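Local coordinates for major pilin backbone protein T-antigen, T13 (Streptococcus pyogenes, PDB 6BBT) that forms the backbone subunit of the streptococcal pilus, a surface fibre whose pilin domains are probably stabilised by internal isopeptide bonds, at residues A[159-164]-A[213-218]; A[232-237]-A[258-263]; A[244-249]-A[271-276]. One frame throughout, in Å; residues are numbered along the deposited sequence.

Following the chain from the N terminus, contact 1 comes first and closes the 48-residue loop between 159-164 and 213-218, so that strands 148-166 and 211-215, which belong to different sheets, face each other. The chain then opens contact 2 at 232-237 and contact 3 at 244-249 before either is closed; 258-263 completes contact 2 and 271-276 completes contact 3, so these two cross. Contact 2 joins the four-stranded sheet to the loop after strand 253-257, while contact 3 pairs neighbours in the larger sheet. Backbone bonds place 159-164 of contact 1 beside 271-276 of contact 3 in one sheet, and the crosslinked Lys163 NZ makes a weak hydrogen bond to Glu236 OE1 of contact 2.

Contact 1: A[159-164]-A[213-218]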
ATOM      1  N   LEU A 159      -2.189  -3.615  17.343  1.00 19.25           N
ATOM      2  CA  LEU A 159      -3.237  -4.051  18.227  1.00 19.04           C
ATOM      3  C   LEU A 159      -2.601  -4.614  19.495  1.00 18.70           C
ATOM      4  O   LEU A 159      -1.794  -5.520  19.428  1.00 17.37           O
ATOM      5  CB  LEU A 159      -4.091  -5.127  17.553  1.00 20.42           C
ATOM      6  CG  LEU A 159      -5.170  -5.796  18.418  1.00 21.61           C
ATOM      7  CD1 LEU A 159      -6.166  -4.767  18.909  1.00 23.08           C
ATOM      8  CD2 LEU A 159      -5.882  -6.890  17.648  1.00 22.35           C
ATOM      9  N   LYS A 160      -2.965  -4.058  20.642  1.00 18.52           N
ATOM     10  CA  LYS A 160      -2.579  -4.602  21.925  1.00 18.94           C
ATOM     11  C   LYS A 160      -3.830  -5.198  22.571  1.00 18.97           C
ATOM     12  O   LYS A 160      -4.927  -4.609  22.490  1.00 18.84           O
ATOM     13  CB  LYS A 160      -1.980  -3.501  22.787  1.00 20.45           C
ATOM     14  CG  LYS A 160      -1.632  -3.929  24.203  1.00 22.09           C
ATOM     15  CD  LYS A 160      -0.860  -2.844  24.910  1.00 23.96           C
ATOM     16  CE  LYS A 160      -0.785  -3.108  26.400  1.00 27.00           C
ATOM     17  NZ  LYS A 160       0.132  -2.112  27.036  1.00 29.25           N
ATOM     18  N   ILE A 161      -3.665  -6.367  23.186  1.00 18.03           N
ATOM     19  CA  ILE A 161      -4.732  -7.055  23.875  1.00 18.96           C
ATOM     20  C   ILE A 161      -4.246  -7.308  25.294  1.00 21.51           C
ATOM     21  O   ILE A 161      -3.207  -7.945  25.493  1.00 20.12           O
ATOM     22  CB  ILE A 161      -5.114  -8.380  23.188  1.00 18.49           C
ATOM     23  CG1 ILE A 161      -5.595  -8.126  21.752  1.00 18.87           C
ATOM     24  CG2 ILE A 161      -6.213  -9.113  23.963  1.00 18.48           C
ATOM     25  CD1 ILE A 161      -5.734  -9.377  20.914  1.00 19.48           C
ATOM     26  N   GLU A 162      -4.995  -6.804  26.272  1.00 23.73           N
ATOM     27  CA  GLU A 162      -4.668  -7.004  27.677  1.00 26.60           C
ATOM     28  C   GLU A 162      -5.813  -7.639  28.440  1.00 26.10           C
ATOM     29  O   GLU A 162      -6.981  -7.368  28.155  1.00 24.29           O
ATOM     30  CB  GLU A 162      -4.331  -5.675  28.316  1.00 31.49           C
ATOM     31  CG  GLU A 162      -3.629  -5.837  29.650  1.00 37.17           C
ATOM     32  CD  GLU A 162      -3.505  -4.546  30.400  1.00 41.99           C
ATOM     33  OE1 GLU A 162      -3.264  -3.510  29.741  1.00 48.34           O
ATOM     34  OE2 GLU A 162      -3.644  -4.586  31.643  1.00 44.64           O
ATOM     35  N   LYS A 163      -5.458  -8.450  29.440  1.00 25.21           N
ATOM     36  CA  LYS A 163      -6.422  -9.075  30.338  1.00 26.08           C
ATOM     37  C   LYS A 163      -6.434  -8.346  31.686  1.00 28.22           C
ATOM     38  O   LYS A 163      -5.377  -8.084  32.268  1.00 25.70           O
ATOM     39  CB  LYS A 163      -6.063 -10.549  30.540  1.00 25.54           C
ATOM     40  CG  LYS A 163      -6.994 -11.338  31.462  1.00 25.66           C
ATOM     41  CD  LYS A 163      -8.367 -11.597  30.855  1.00 25.68           C
ATOM     42  CE  LYS A 163      -9.376 -11.942  31.934  1.00 25.49           C
ATOM     43  NZ  LYS A 163     -10.734 -12.271  31.431  1.00 25.28           N
ATOM     44  N   GLN A 164      -7.634  -8.025  32.168  1.00 30.50           N
ATOM     45  CA  GLN A 164      -7.821  -7.571  33.544  1.00 33.48           C
ATOM     46  C   GLN A 164      -8.850  -8.421  34.265  1.00 33.18           C
ATOM     47  O   GLN A 164      -9.847  -8.851  33.671  1.00 30.59           O
ATOM     48  CB  GLN A 164      -8.173  -6.086  33.596  1.00 36.51           C
ATOM     49  CG  GLN A 164      -6.962  -5.247  33.972  1.00 41.54           C
ATOM     50  CD  GLN A 164      -7.055  -3.821  33.500  1.00 47.56           C
ATOM     51  OE1 GLN A 164      -8.145  -3.265  33.362  1.00 51.94           O
ATOM     52  NE2 GLN A 164      -5.899  -3.212  33.246  1.00 52.75           N
ATOM     53  N   PHE A 213      -3.669 -18.297  22.328  1.00 19.67           N
ATOM     54  CA  PHE A 213      -2.716 -17.855  23.341  1.00 19.99           C
ATOM     55  C   PHE A 213      -3.437 -17.672  24.678  1.00 20.70           C
ATOM     56  O   PHE A 213      -4.675 -17.707  24.738  1.00 18.87           O
ATOM     57  CB  PHE A 213      -2.033 -16.547  22.912  1.00 19.98           C
ATOM     58  CG  PHE A 213      -2.973 -15.379  22.801  1.00 19.09           C
ATOM     59  CD1 PHE A 213      -3.668 -15.140  21.622  1.00 18.81           C
ATOM     60  CD2 PHE A 213      -3.180 -14.521  23.884  1.00 18.93           C
ATOM     61  CE1 PHE A 213      -4.546 -14.076  21.522  1.00 18.11           C
ATOM     62  CE2 PHE A 213      -4.056 -13.453  23.783  1.00 18.11           C
ATOM     63  CZ  PHE A 213      -4.742 -13.232  22.606  1.00 17.84           C
ATOM     64  N   THR A 214      -2.663 -17.477  25.740  1.00 21.21           N
ATOM     65  CA  THR A 214      -3.230 -17.262  27.067  1.00 22.28           C
ATOM     66  C   THR A 214      -2.755 -15.966  27.648  1.00 22.41           C
ATOM     67  O   THR A 214      -1.675 -15.491  27.311  1.00 23.89           O
ATOM     68  CB  THR A 214      -2.870 -18.410  28.041  1.00 23.82           C
ATOM     69  OG1 THR A 214      -1.470 -18.355  28.349  1.00 26.16           O
ATOM     70  CG2 THR A 214      -3.199 -19.763  27.443  1.00 23.21           C
ATOM     71  N   LEU A 215      -3.582 -15.376  28.515  1.00 23.48           N
ATOM     72  CA  LEU A 215      -3.190 -14.237  29.335  1.00 23.98           C
ATOM     73  C   LEU A 215      -3.720 -14.416  30.752  1.00 26.15           C
ATOM     74  O   LEU A 215      -4.824 -14.936  30.941  1.00 26.58           O
ATOM     75  CB  LEU A 215      -3.755 -12.921  28.769  1.00 23.79           C
ATOM     76  CG  LEU A 215      -3.352 -12.508  27.354  1.00 23.36           C
ATOM     77  CD1 LEU A 215      -4.209 -11.326  26.915  1.00 22.61           C
ATOM     78  CD2 LEU A 215      -1.863 -12.157  27.297  1.00 23.20           C
ATOM     79  N   HIS A 216      -2.948 -13.963  31.737  1.00 28.19           N
ATOM     80  CA  HIS A 216      -3.452 -13.813  33.121  1.00 29.36           C
ATOM     81  C   HIS A 216      -3.613 -12.328  33.409  1.00 28.93           C
ATOM     82  O   HIS A 216      -3.288 -11.496  32.566  1.00 25.53           O
ATOM     83  CB  HIS A 216      -2.543 -14.510  34.155  1.00 31.65           C
ATOM     84  CG  HIS A 216      -1.100 -14.136  34.048  1.00 31.31           C
ATOM     85  ND1 HIS A 216      -0.623 -12.897  34.420  1.00 33.16           N
ATOM     86  CD2 HIS A 216      -0.033 -14.832  33.594  1.00 32.65           C
ATOM     87  CE1 HIS A 216       0.680 -12.843  34.198  1.00 33.65           C
ATOM     88  NE2 HIS A 216       1.062 -14.005  33.697  1.00 33.33           N
ATOM     89  N   ASP A 217      -4.130 -11.996  34.594  1.00 31.13           N
ATOM     90  CA  ASP A 217      -4.359 -10.601  34.990  1.00 31.39           C
ATOM     91  C   ASP A 217      -3.141  -9.739  34.690  1.00 31.03           C
ATOM     92  O   ASP A 217      -2.013 -10.109  35.008  1.00 29.00           O
ATOM     93  CB  ASP A 217      -4.719 -10.511  36.483  1.00 35.37           C
ATOM     94  CG  ASP A 217      -5.210  -9.123  36.908  1.00 37.52           C
ATOM     95  OD1 ASP A 217      -5.855  -8.404  36.127  1.00 37.67           O
ATOM     96  OD2 ASP A 217      -4.978  -8.757  38.074  1.00 47.23           O
ATOM     97  N   HIS A 218      -3.390  -8.614  34.026  1.00 30.60           N
ATOM     98  CA  HIS A 218      -2.381  -7.614  33.660  1.00 32.36           C
ATOM     99  C   HIS A 218      -1.356  -8.014  32.592  1.00 28.14           C
ATOM    100  O   HIS A 218      -0.483  -7.221  32.272  1.00 27.81           O
ATOM    101  CB  HIS A 218      -1.722  -6.987  34.921  1.00 36.84           C
ATOM    102  CG  HIS A 218      -2.587  -5.948  35.564  1.00 44.42           C
ATOM    103  ND1 HIS A 218      -3.333  -6.192  36.701  1.00 48.98           N
ATOM    104  CD2 HIS A 218      -2.892  -4.684  35.178  1.00 48.12           C
ATOM    105  CE1 HIS A 218      -4.030  -5.111  37.008  1.00 50.59           C
ATOM    106  NE2 HIS A 218      -3.783  -4.183  36.099  1.00 51.05           N
TER
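Strands 159-164 and 213-215 run at 48° to each other with their axes 8.1 Å apart, too far for strand pairing, and the backbones meet only past the second strand, where His218 N donates to Lys163 O at 2.7 Å. This is the layered geometry of a beta sandwich, the first strand in one sheet and the second in the other. Between the layers, Ile161 and Leu215 cross at about a right angle, CG2 of Ile161 lying 4.2 Å from CD1 of Leu215. The other Ile161 branch, with CG1 beside the backbone N (chi1 -60°), brings CD1 to 4.3 Å from Phe213 CZ. Lys163 joins this core through its base, its CB resting 3.8 Å from Leu215 CB and 3.6 Å from His216 O, before the chain bends at chi2 and leads NZ away. Near the loop, Gln164 CG sits over one face of the His218 imidazole, 4.2 Å from the ring centroid, as a CH-pi contact. Asp217 OD1 lies 3.4 Å from Gln164 CA and accepts a hydrogen bond from Val165 N. Lys163 NZ is covalently linked to Asn277 CG, an isopeptide bond, and makes a weak hydrogen bond to Glu236 OE1. The contact therefore packs the base of a crosslinked lysine against Leu215 and the His216 carbonyl, while the bond from His218 N joins loop to strand at the same residue, consistent with a linkage held within the domain core.

Contact 2: A[232-237]-A[258-263]; sequences YKLTED and YVLGNL
Tyr258 meets strand 232-236 at the start of a loop that folds into a type II beta turn, Val259 to Asn262, in this transthyretin-clan domain. Its hydroxyl accepts the backbone N-H of Leu234 at 3.0 Å from N to OH, an almost straight bond (174°), and donates to Asn262 O at 2.6 Å, in the carbonyl plane. With CG anti to the backbone N (chi1 173°), the ring runs toward strand 232-236 and puts OH between Leu234 N and Asn262 O. The turn itself is closed by Asn262 N bonding to Val259 O. Leu260 lies side by side with Leu234, CD2 to CD2 at 4.2 Å, and its CD1 touches the CB of Glu236. Gly261 takes the third turn position with a positive phi of 97°, a conformation favourable to glycine; its N donates to Leu234 O at 2.8 Å, and Thr235 CG2 packs on its CA. The CB of Asn262 points away from the strand, while its carbonyl O approaches Lys233 CB at 3.4 Å. Beyond the turn, where Tyr232 pairs with Gln264, Leu263 CA makes a CA-H...O contact with Tyr232 O, 3.4 Å from CA to O.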
ATOM      1  N   TYR A 232     -10.163  -8.674  11.974  1.00 16.93           N
ATOM      2  CA  TYR A 232      -9.822  -9.701  12.950  1.00 16.79           C
ATOM      3  C   TYR A 232     -10.992  -9.990  13.876  1.00 17.42           C
ATOM      4  O   TYR A 232     -11.886  -9.168  14.027  1.00 16.84           O
ATOM      5  CB  TYR A 232      -8.605  -9.293  13.787  1.00 16.51           C
ATOM      6  CG  TYR A 232      -8.791  -8.059  14.641  1.00 16.73           C
ATOM      7  CD1 TYR A 232      -9.337  -8.142  15.924  1.00 17.19           C
ATOM      8  CD2 TYR A 232      -8.423  -6.795  14.168  1.00 17.00           C
ATOM      9  CE1 TYR A 232      -9.503  -7.009  16.716  1.00 16.56           C
ATOM     10  CE2 TYR A 232      -8.587  -5.661  14.950  1.00 17.04           C
ATOM     11  CZ  TYR A 232      -9.132  -5.774  16.216  1.00 17.25           C
ATOM     12  OH  TYR A 232      -9.287  -4.648  16.999  1.00 19.08           O
ATOM     13  N   LYS A 233     -10.974 -11.159  14.500  1.00 17.67           N
ATOM     14  CA  LYS A 233     -11.869 -11.400  15.602  1.00 19.08           C
ATOM     15  C   LYS A 233     -11.142 -12.080  16.755  1.00 17.62           C
ATOM     16  O   LYS A 233     -10.246 -12.912  16.550  1.00 15.40           O
ATOM     17  CB  LYS A 233     -13.118 -12.150  15.174  1.00 22.68           C
ATOM     18  CG  LYS A 233     -12.906 -13.550  14.716  1.00 25.53           C
ATOM     19  CD  LYS A 233     -14.237 -14.278  14.526  1.00 28.89           C
ATOM     20  CE  LYS A 233     -14.946 -13.849  13.254  1.00 30.50           C
ATOM     21  NZ  LYS A 233     -15.859 -14.925  12.757  1.00 32.70           N
ATOM     22  N   LEU A 234     -11.515 -11.666  17.959  1.00 17.09           N
ATOM     23  CA  LEU A 234     -10.924 -12.164  19.193  1.00 17.64           C
ATOM     24  C   LEU A 234     -12.030 -12.807  19.999  1.00 18.39           C
ATOM     25  O   LEU A 234     -13.098 -12.234  20.148  1.00 18.18           O
ATOM     26  CB  LEU A 234     -10.305 -11.021  19.991  1.00 17.85           C
ATOM     27  CG  LEU A 234      -9.654 -11.407  21.330  1.00 18.21           C
ATOM     28  CD1 LEU A 234      -8.430 -12.284  21.110  1.00 18.13           C
ATOM     29  CD2 LEU A 234      -9.310 -10.154  22.127  1.00 18.17           C
ATOM     30  N   THR A 235     -11.779 -14.005  20.502  1.00 18.97           N
ATOM     31  CA  THR A 235     -12.685 -14.643  21.444  1.00 19.11           C
ATOM     32  C   THR A 235     -11.904 -15.089  22.669  1.00 19.17           C
ATOM     33  O   THR A 235     -10.671 -15.167  22.637  1.00 17.07           O
ATOM     34  CB  THR A 235     -13.365 -15.870  20.828  1.00 19.62           C
ATOM     35  OG1 THR A 235     -12.368 -16.790  20.408  1.00 19.35           O
ATOM     36  CG2 THR A 235     -14.197 -15.501  19.639  1.00 20.31           C
ATOM     37  N   GLU A 236     -12.628 -15.348  23.748  1.00 19.95           N
ATOM     38  CA  GLU A 236     -12.054 -15.931  24.959  1.00 21.25           C
ATOM     39  C   GLU A 236     -12.908 -17.118  25.320  1.00 21.69           C
ATOM     40  O   GLU A 236     -14.119 -17.015  25.348  1.00 23.29           O
ATOM     41  CB  GLU A 236     -12.041 -14.926  26.127  1.00 22.38           C
ATOM     42  CG  GLU A 236     -11.207 -15.380  27.341  1.00 23.71           C
ATOM     43  CD  GLU A 236     -11.490 -14.574  28.608  1.00 24.92           C
ATOM     44  OE1 GLU A 236     -10.747 -13.613  28.890  1.00 28.43           O
ATOM     45  OE2 GLU A 236     -12.457 -14.901  29.329  1.00 24.02           O
ATOM     46  N   ASP A 237     -12.294 -18.245  25.631  1.00 24.23           N
ATOM     47  CA  ASP A 237     -13.051 -19.383  26.147  1.00 25.97           C
ATOM     48  C   ASP A 237     -13.805 -19.016  27.433  1.00 26.73           C
ATOM     49  O   ASP A 237     -13.331 -18.195  28.240  1.00 24.76           O
ATOM     50  CB  ASP A 237     -12.133 -20.572  26.400  1.00 27.96           C
ATOM     51  CG  ASP A 237     -11.544 -21.137  25.122  1.00 29.26           C
ATOM     52  OD1 ASP A 237     -12.014 -20.769  24.034  1.00 30.00           O
ATOM     53  OD2 ASP A 237     -10.615 -21.955  25.207  1.00 32.38           O
ATOM     54  N   TYR A 258     -16.293  -3.748  22.731  1.00 25.37           N
ATOM     55  CA  TYR A 258     -15.986  -4.751  21.728  1.00 23.73           C
ATOM     56  C   TYR A 258     -16.659  -6.037  22.188  1.00 23.95           C
ATOM     57  O   TYR A 258     -16.408  -6.513  23.299  1.00 22.52           O
ATOM     58  CB  TYR A 258     -14.460  -4.940  21.550  1.00 23.62           C
ATOM     59  CG  TYR A 258     -14.165  -6.104  20.641  1.00 23.34           C
ATOM     60  CD1 TYR A 258     -14.489  -6.045  19.277  1.00 23.67           C
ATOM     61  CD2 TYR A 258     -13.651  -7.292  21.138  1.00 23.39           C
ATOM     62  CE1 TYR A 258     -14.290  -7.140  18.442  1.00 24.07           C
ATOM     63  CE2 TYR A 258     -13.416  -8.384  20.306  1.00 23.57           C
ATOM     64  CZ  TYR A 258     -13.742  -8.310  18.962  1.00 23.65           C
ATOM     65  OH  TYR A 258     -13.554  -9.408  18.150  1.00 22.49           O
ATOM     66  N   VAL A 259     -17.530  -6.582  21.340  1.00 24.12           N
ATOM     67  CA  VAL A 259     -18.179  -7.856  21.589  1.00 23.69           C
ATOM     68  C   VAL A 259     -17.288  -8.966  21.040  1.00 23.74           C
ATOM     69  O   VAL A 259     -17.071  -9.054  19.823  1.00 22.67           O
ATOM     70  CB  VAL A 259     -19.544  -7.939  20.874  1.00 24.87           C
ATOM     71  CG1 VAL A 259     -20.168  -9.329  21.032  1.00 24.38           C
ATOM     72  CG2 VAL A 259     -20.467  -6.854  21.414  1.00 26.19           C
ATOM     73  N   LEU A 260     -16.823  -9.837  21.933  1.00 22.88           N
ATOM     74  CA  LEU A 260     -15.902 -10.899  21.580  1.00 22.62           C
ATOM     75  C   LEU A 260     -16.574 -11.808  20.577  1.00 21.61           C
ATOM     76  O   LEU A 260     -17.736 -12.147  20.753  1.00 21.84           O
ATOM     77  CB  LEU A 260     -15.496 -11.696  22.835  1.00 24.33           C
ATOM     78  CG  LEU A 260     -14.638 -10.992  23.890  1.00 24.66           C
ATOM     79  CD1 LEU A 260     -14.429 -11.910  25.082  1.00 27.18           C
ATOM     80  CD2 LEU A 260     -13.299 -10.596  23.331  1.00 24.87           C
ATOM     81  N   GLY A 261     -15.851 -12.178  19.524  1.00 20.80           N
ATOM     82  CA  GLY A 261     -16.414 -12.936  18.384  1.00 20.76           C
ATOM     83  C   GLY A 261     -16.818 -12.105  17.169  1.00 20.68           C
ATOM     84  O   GLY A 261     -17.064 -12.671  16.097  1.00 20.86           O
ATOM     85  N   ASN A 262     -16.875 -10.784  17.321  1.00 20.19           N
ATOM     86  CA  ASN A 262     -17.221  -9.876  16.222  1.00 23.19           C
ATOM     87  C   ASN A 262     -16.001  -9.485  15.395  1.00 22.30           C
ATOM     88  O   ASN A 262     -14.929  -9.321  15.934  1.00 22.52           O
ATOM     89  CB  ASN A 262     -17.878  -8.578  16.735  1.00 23.72           C
ATOM     90  CG  ASN A 262     -19.357  -8.744  17.075  1.00 26.66           C
ATOM     91  OD1 ASN A 262     -20.161  -7.909  16.699  1.00 32.69           O
ATOM     92  ND2 ASN A 262     -19.712  -9.789  17.801  1.00 26.44           N
ATOM     93  N   LEU A 263     -16.191  -9.313  14.089  1.00 23.19           N
ATOM     94  CA  LEU A 263     -15.143  -8.797  13.212  1.00 24.18           C
ATOM     95  C   LEU A 263     -14.900  -7.344  13.481  1.00 23.70           C
ATOM     96  O   LEU A 263     -15.846  -6.581  13.591  1.00 24.67           O
ATOM     97  CB  LEU A 263     -15.498  -8.934  11.733  1.00 26.27           C
ATOM     98  CG  LEU A 263     -15.170 -10.245  11.027  1.00 29.34           C
ATOM     99  CD1 LEU A 263     -15.506 -10.075   9.549  1.00 32.00           C
ATOM    100  CD2 LEU A 263     -13.720 -10.670  11.215  1.00 29.78           C
TER

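Contact 3: A[244-249]-A[271-276]; sequences TTATLK and DEIVVT
Thr245 pairs with Thr276, Thr247 with Val274 and Lys249 with Glu272 as antiparallel hydrogen-bonded pairs, and the strand segments run at 163° with their axes 4.6 Å apart. Each pair is closed by two backbone bonds, six in all; Thr276 N to Thr245 O, at 2.8 Å, is among the shortest, and Lys249 N to Glu272 O, at 170°, is the straightest. The intervening non-hydrogen-bonded pairs, Ala246 with Val275 and Leu248 with Ile273, add CA-H...O contacts such as Ala246 CA to Val274 O at 3.2 Å.

Apolar contacts occupy the face of Ala246, Leu248, Ile273 and Val275. Leu248, with CG anti to the backbone N (chi1 170°), brings CD1 against both Ile273 CG1, 3.7 Å away, and the carboxylate carbon of Asp271, so a methyl group lies against a buried acid. That acid has its own partner, Tyr232 OH. At the Thr244 end of the segment, Thr244 CG2 meets Val275 CG1 at 3.5 Å, while Thr244 OG1 bonds to Asn277 and Glu236, beside the Lys163 crosslink.

Water contacts lie on the other face, which carries Thr245, Thr247, Lys249, Glu272, Val274 and Thr276. One water joins Thr245 OG1 to Thr276 O, to which it donates at 2.9 Å; another joins Thr247 OG1 to Glu272 O in the same way. The chemistry thus divides by face: hydrocarbon faces the sandwich core, and on the mixed outer face two waters bridge the strands from threonine OG1 to a carbonyl already bonded to a backbone N-H.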
ATOM      1  N   THR A 244     -17.289 -12.113  31.177  1.00 25.88           N
ATOM      2  CA  THR A 244     -16.252 -11.461  30.375  1.00 25.40           C
ATOM      3  C   THR A 244     -16.859 -10.379  29.498  1.00 24.68           C
ATOM      4  O   THR A 244     -17.895 -10.596  28.849  1.00 25.60           O
ATOM      5  CB  THR A 244     -15.554 -12.504  29.499  1.00 25.99           C
ATOM      6  OG1 THR A 244     -15.086 -13.579  30.334  1.00 26.06           O
ATOM      7  CG2 THR A 244     -14.397 -11.899  28.719  1.00 25.17           C
ATOM      8  N   THR A 245     -16.223  -9.216  29.492  1.00 23.97           N
ATOM      9  CA  THR A 245     -16.602  -8.100  28.626  1.00 24.44           C
ATOM     10  C   THR A 245     -15.305  -7.497  28.095  1.00 23.95           C
ATOM     11  O   THR A 245     -14.224  -7.784  28.622  1.00 23.98           O
ATOM     12  CB  THR A 245     -17.399  -7.019  29.393  1.00 24.78           C
ATOM     13  OG1 THR A 245     -16.631  -6.553  30.501  1.00 25.21           O
ATOM     14  CG2 THR A 245     -18.716  -7.572  29.922  1.00 25.30           C
ATOM     15  N   ALA A 246     -15.401  -6.676  27.056  1.00 22.17           N
ATOM     16  CA  ALA A 246     -14.204  -6.096  26.458  1.00 22.46           C
ATOM     17  C   ALA A 246     -14.501  -4.714  25.918  1.00 23.80           C
ATOM     18  O   ALA A 246     -15.644  -4.426  25.544  1.00 23.36           O
ATOM     19  CB  ALA A 246     -13.658  -7.008  25.367  1.00 21.74           C
ATOM     20  N   THR A 247     -13.471  -3.862  25.916  1.00 23.51           N
ATOM     21  CA  THR A 247     -13.547  -2.534  25.344  1.00 24.53           C
ATOM     22  C   THR A 247     -12.452  -2.398  24.286  1.00 24.82           C
ATOM     23  O   THR A 247     -11.379  -3.006  24.402  1.00 24.34           O
ATOM     24  CB  THR A 247     -13.380  -1.426  26.425  1.00 25.55           C
ATOM     25  OG1 THR A 247     -12.130  -1.593  27.088  1.00 27.67           O
ATOM     26  CG2 THR A 247     -14.479  -1.494  27.477  1.00 25.89           C
ATOM     27  N   LEU A 248     -12.736  -1.608  23.256  1.00 24.66           N
ATOM     28  CA  LEU A 248     -11.778  -1.287  22.217  1.00 25.82           C
ATOM     29  C   LEU A 248     -11.523   0.206  22.289  1.00 27.25           C
ATOM     30  O   LEU A 248     -12.458   1.002  22.189  1.00 28.18           O
ATOM     31  CB  LEU A 248     -12.324  -1.686  20.841  1.00 24.74           C
ATOM     32  CG  LEU A 248     -11.547  -1.197  19.611  1.00 25.25           C
ATOM     33  CD1 LEU A 248     -10.144  -1.776  19.588  1.00 25.27           C
ATOM     34  CD2 LEU A 248     -12.288  -1.579  18.338  1.00 25.93           C
ATOM     35  N   LYS A 249     -10.257   0.565  22.457  1.00 29.16           N
ATOM     36  CA  LYS A 249      -9.792   1.947  22.475  1.00 32.78           C
ATOM     37  C   LYS A 249      -9.039   2.171  21.158  1.00 32.30           C
ATOM     38  O   LYS A 249      -8.078   1.472  20.891  1.00 27.36           O
ATOM     39  CB  LYS A 249      -8.874   2.132  23.690  1.00 36.64           C
ATOM     40  CG  LYS A 249      -8.249   3.506  23.868  1.00 41.23           C
ATOM     41  CD  LYS A 249      -9.247   4.528  24.379  1.00 45.71           C
ATOM     42  CE  LYS A 249      -8.708   5.949  24.248  1.00 47.98           C
ATOM     43  NZ  LYS A 249      -7.462   6.166  25.035  1.00 49.75           N
ATOM     44  N   ASP A 271      -4.947   0.346  18.088  1.00 26.97           N
ATOM     45  CA  ASP A 271      -6.058  -0.260  18.859  1.00 26.61           C
ATOM     46  C   ASP A 271      -5.503  -0.852  20.174  1.00 25.08           C
ATOM     47  O   ASP A 271      -4.413  -1.450  20.189  1.00 24.07           O
ATOM     48  CB  ASP A 271      -6.714  -1.443  18.117  1.00 26.96           C
ATOM     49  CG  ASP A 271      -7.691  -1.047  16.989  1.00 29.02           C
ATOM     50  OD1 ASP A 271      -7.974   0.171  16.822  1.00 24.15           O
ATOM     51  OD2 ASP A 271      -8.174  -2.030  16.280  1.00 26.62           O
ATOM     52  N   GLU A 272      -6.257  -0.705  21.256  1.00 23.65           N
ATOM     53  CA  GLU A 272      -6.063  -1.533  22.439  1.00 24.61           C
ATOM     54  C   GLU A 272      -7.387  -2.108  22.904  1.00 22.90           C
ATOM     55  O   GLU A 272      -8.364  -1.370  23.108  1.00 22.82           O
ATOM     56  CB  GLU A 272      -5.384  -0.794  23.587  1.00 27.26           C
ATOM     57  CG  GLU A 272      -5.008  -1.773  24.702  1.00 31.62           C
ATOM     58  CD  GLU A 272      -4.384  -1.140  25.929  1.00 35.53           C
ATOM     59  OE1 GLU A 272      -4.176   0.096  25.930  1.00 38.73           O
ATOM     60  OE2 GLU A 272      -4.102  -1.910  26.887  1.00 36.95           O
ATOM     61  N   ILE A 273      -7.409  -3.430  23.047  1.00 21.17           N
ATOM     62  CA  ILE A 273      -8.539  -4.149  23.584  1.00 21.37           C
ATOM     63  C   ILE A 273      -8.192  -4.566  25.002  1.00 22.28           C
ATOM     64  O   ILE A 273      -7.137  -5.156  25.234  1.00 23.16           O
ATOM     65  CB  ILE A 273      -8.908  -5.383  22.731  1.00 20.93           C
ATOM     66  CG1 ILE A 273      -9.445  -4.936  21.358  1.00 21.14           C
ATOM     67  CG2 ILE A 273      -9.957  -6.238  23.437  1.00 20.35           C
ATOM     68  CD1 ILE A 273      -9.754  -6.069  20.397  1.00 20.99           C
ATOM     69  N   VAL A 274      -9.074  -4.238  25.944  1.00 22.79           N
ATOM     70  CA  VAL A 274      -8.937  -4.661  27.334  1.00 22.85           C
ATOM     71  C   VAL A 274     -10.091  -5.602  27.575  1.00 22.20           C
ATOM     72  O   VAL A 274     -11.253  -5.212  27.433  1.00 23.20           O
ATOM     73  CB  VAL A 274      -8.980  -3.475  28.325  1.00 23.36           C
ATOM     74  CG1 VAL A 274      -8.853  -3.981  29.759  1.00 24.16           C
ATOM     75  CG2 VAL A 274      -7.870  -2.478  28.024  1.00 23.27           C
ATOM     76  N   VAL A 275      -9.769  -6.857  27.876  1.00 21.83           N
ATOM     77  CA  VAL A 275     -10.766  -7.874  28.160  1.00 21.85           C
ATOM     78  C   VAL A 275     -10.830  -8.039  29.668  1.00 23.09           C
ATOM     79  O   VAL A 275      -9.827  -8.383  30.289  1.00 23.90           O
ATOM     80  CB  VAL A 275     -10.374  -9.215  27.523  1.00 22.24           C
ATOM     81  CG1 VAL A 275     -11.417 -10.289  27.819  1.00 21.83           C
ATOM     82  CG2 VAL A 275     -10.159  -9.039  26.018  1.00 21.35           C
ATOM     83  N   THR A 276     -11.999  -7.797  30.247  1.00 24.65           N
ATOM     84  CA  THR A 276     -12.187  -7.822  31.701  1.00 25.66           C
ATOM     85  C   THR A 276     -12.948  -9.068  32.083  1.00 26.66           C
ATOM     86  O   THR A 276     -14.057  -9.291  31.593  1.00 28.03           O
ATOM     87  CB  THR A 276     -12.924  -6.576  32.180  1.00 26.43           C
ATOM     88  OG1 THR A 276     -12.092  -5.447  31.916  1.00 26.87           O
ATOM     89  CG2 THR A 276     -13.231  -6.639  33.714  1.00 27.15           C
TER
HETATM   90  O   HOH W   1     -16.442  -8.115  32.658  1.00 29.68           O
HETATM   91  O   HOH W   2      -9.875  -0.703  25.547  1.00 33.15           O